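Zinc chaperone AztD (PDB 6CMK) is a periplasmic zinc chaperone that binds zinc ions and hands one of them directly to the solute-binding protein AztC, without forming a stable complex. Local coordinates at residues K252-G257 against F291-L296. Residues are numbered along the deposited sequence; the frame is centred on the assembly and turned at random.
Sequences KTLPEG and FRLIQL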
loop_
_atom_site.group_PDB
_atom_site.type_symbol
_atom_site.label_atom_id
_atom_site.label_comp_id
_atom_site.label_asym_id
_atom_site.label_seq_id
_atom_site.Cartn_x
_atom_site.Cartn_y
_atom_site.Cartn_z
ATOM N N LYS B 252 -0.477 -12.548 -31.906
ATOM C CA LYS B 252 -0.130 -13.107 -33.202
ATOM C C LYS B 252 0.940 -12.289 -33.905
ATOM O O LYS B 252 1.538 -12.770 -34.874
ATOM C CB LYS B 252 -1.388 -13.192 -34.066
ATOM C CG LYS B 252 -2.489 -14.042 -33.448
ATOM C CD LYS B 252 -2.115 -15.509 -33.431
ATOM C CE LYS B 252 -2.339 -16.121 -34.790
ATOM N NZ LYS B 252 -1.560 -17.376 -34.971
ATOM N N THR B 253 1.184 -11.068 -33.436
ATOM C CA THR B 253 2.253 -10.219 -33.936
ATOM C C THR B 253 3.617 -10.604 -33.386
ATOM O O THR B 253 4.622 -10.041 -33.829
ATOM C CB THR B 253 1.962 -8.766 -33.574
ATOM O OG1 THR B 253 1.742 -8.663 -32.162
ATOM C CG2 THR B 253 0.731 -8.274 -34.318
ATOM N N LEU B 254 3.680 -11.532 -32.435
ATOM C CA LEU B 254 4.973 -11.943 -31.914
ATOM C C LEU B 254 5.596 -13.012 -32.802
ATOM O O LEU B 254 4.884 -13.794 -33.440
ATOM C CB LEU B 254 4.836 -12.495 -30.506
ATOM C CG LEU B 254 4.475 -11.491 -29.418
ATOM C CD1 LEU B 254 4.146 -12.234 -28.143
ATOM C CD2 LEU B 254 5.611 -10.509 -29.189
ATOM N N PRO B 255 6.927 -13.068 -32.849
ATOM C CA PRO B 255 7.597 -14.186 -33.524
ATOM C C PRO B 255 7.427 -15.461 -32.719
ATOM O O PRO B 255 6.815 -15.426 -31.646
ATOM C CB PRO B 255 9.060 -13.727 -33.586
ATOM C CG PRO B 255 9.211 -12.849 -32.380
ATOM C CD PRO B 255 7.884 -12.168 -32.183
ATOM N N GLU B 256 7.953 -16.582 -33.201
ATOM C CA GLU B 256 7.792 -17.828 -32.464
ATOM C C GLU B 256 8.565 -17.770 -31.152
ATOM O O GLU B 256 9.662 -17.212 -31.076
ATOM C CB GLU B 256 8.237 -19.034 -33.299
ATOM C CG GLU B 256 9.533 -18.889 -34.086
ATOM C CD GLU B 256 9.735 -20.036 -35.059
ATOM O OE1 GLU B 256 10.847 -20.605 -35.100
ATOM O OE2 GLU B 256 8.770 -20.377 -35.779
ATOM N N GLY B 257 7.964 -18.325 -30.115
ATOM C CA GLY B 257 8.586 -18.365 -28.809
ATOM C C GLY B 257 7.533 -18.566 -27.744
ATOM O O GLY B 257 6.336 -18.646 -28.023
ATOM N N PHE B 291 0.838 -7.068 -25.765
ATOM C CA PHE B 291 2.207 -7.583 -25.837
ATOM C C PHE B 291 3.140 -6.681 -26.638
ATOM O O PHE B 291 2.784 -6.207 -27.721
ATOM C CB PHE B 291 2.260 -8.954 -26.486
ATOM C CG PHE B 291 1.558 -10.032 -25.721
ATOM C CD1 PHE B 291 2.269 -10.886 -24.899
ATOM C CD2 PHE B 291 0.203 -10.218 -25.856
ATOM C CE1 PHE B 291 1.634 -11.899 -24.211
ATOM C CE2 PHE B 291 -0.442 -11.228 -25.171
ATOM C CZ PHE B 291 0.269 -12.068 -24.347
ATOM N N ARG B 292 4.363 -6.512 -26.132
ATOM C CA ARG B 292 5.441 -5.875 -26.879
ATOM C C ARG B 292 6.731 -6.662 -26.700
ATOM O O ARG B 292 7.086 -7.043 -25.582
ATOM C CB ARG B 292 5.666 -4.434 -26.426
ATOM C CG ARG B 292 4.520 -3.500 -26.766
ATOM C CD ARG B 292 4.454 -3.246 -28.265
ATOM N NE ARG B 292 3.405 -2.294 -28.621
ATOM C CZ ARG B 292 2.147 -2.622 -28.905
ATOM N NH1 ARG B 292 1.755 -3.891 -28.878
ATOM N NH2 ARG B 292 1.274 -1.675 -29.215
ATOM N N LEU B 293 7.444 -6.860 -27.804
ATOM C CA LEU B 293 8.701 -7.603 -27.826
ATOM C C LEU B 293 9.880 -6.642 -27.723
ATOM O O LEU B 293 9.918 -5.627 -28.425
ATOM C CB LEU B 293 8.808 -8.406 -29.122
ATOM C CG LEU B 293 10.071 -9.244 -29.343
ATOM C CD1 LEU B 293 9.983 -10.538 -28.567
ATOM C CD2 LEU B 293 10.289 -9.512 -30.831
ATOM N N ILE B 294 10.849 -6.966 -26.865
ATOM C CA ILE B 294 12.137 -6.274 -26.858
ATOM C C ILE B 294 13.230 -7.283 -27.180
ATOM O O ILE B 294 13.331 -8.336 -26.536
ATOM C CB ILE B 294 12.432 -5.568 -25.523
ATOM C CG1 ILE B 294 11.386 -4.488 -25.262
ATOM C CG2 ILE B 294 13.847 -4.968 -25.549
ATOM C CD1 ILE B 294 11.538 -3.788 -23.941
ATOM N N GLN B 295 14.048 -6.953 -28.172
ATOM C CA GLN B 295 15.194 -7.760 -28.552
ATOM C C GLN B 295 16.421 -7.298 -27.780
ATOM O O GLN B 295 16.773 -6.114 -27.816
ATOM C CB GLN B 295 15.444 -7.642 -30.052
ATOM C CG GLN B 295 16.690 -8.377 -30.529
ATOM C CD GLN B 295 16.528 -9.874 -30.457
ATOM O OE1 GLN B 295 15.633 -10.442 -31.081
ATOM N NE2 GLN B 295 17.403 -10.528 -29.700
ATOM N N LEU B 296 17.076 -8.244 -27.075
ATOM C CA LEU B 296 18.277 -7.902 -26.341
ATOM C C LEU B 296 19.504 -8.129 -27.216
ATOM O O LEU B 296 19.513 -9.035 -28.057
ATOM C CB LEU B 296 18.398 -8.749 -25.081
ATOM C CG LEU B 296 17.165 -8.775 -24.189
ATOM C CD1 LEU B 296 17.333 -9.829 -23.111
ATOM C CD2 LEU B 296 16.928 -7.402 -23.586
HETATM O O HOH W 1 3.591 -7.822 -30.193
#
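L254 divides its two methyls between F291 and L293, and these apolar contacts dominate the interface. CD1 of L254 approaches the F291 ring obliquely, 4.0 Å from CD1 of F291, and the two side chains cross at about a right angle. CD2 of L254 meets CB of L293 at 3.8 Å. With CG anti to the backbone N (chi1 179°), L293 carries its CD2 to the ring of P255. That methyl sits 3.8 Å from P255 CD and equally close to P255 CG, touching that side of the ring.

The polar link runs through one water. It lies 2.8 Å from T253 OG1 and donates to F291 O at 3.1 Å. R292 NH1 also donates to F291 O, at 2.8 Å, from above the carbonyl plane. R292 NH2 forms a salt bridge with D289.

In the beta propeller, 252-257 belongs to the loop joining two blades. Strand 291-295 is the last of the four strands of the second blade and lies at one edge of its sheet, so the loop packs on the blade it leads into. P255 O also bonds to Y275 OH in that blade. The two segments thus meet without direct polar bonds, and their fit rests mainly on shape, while F291 O is satisfied by both the water and R292.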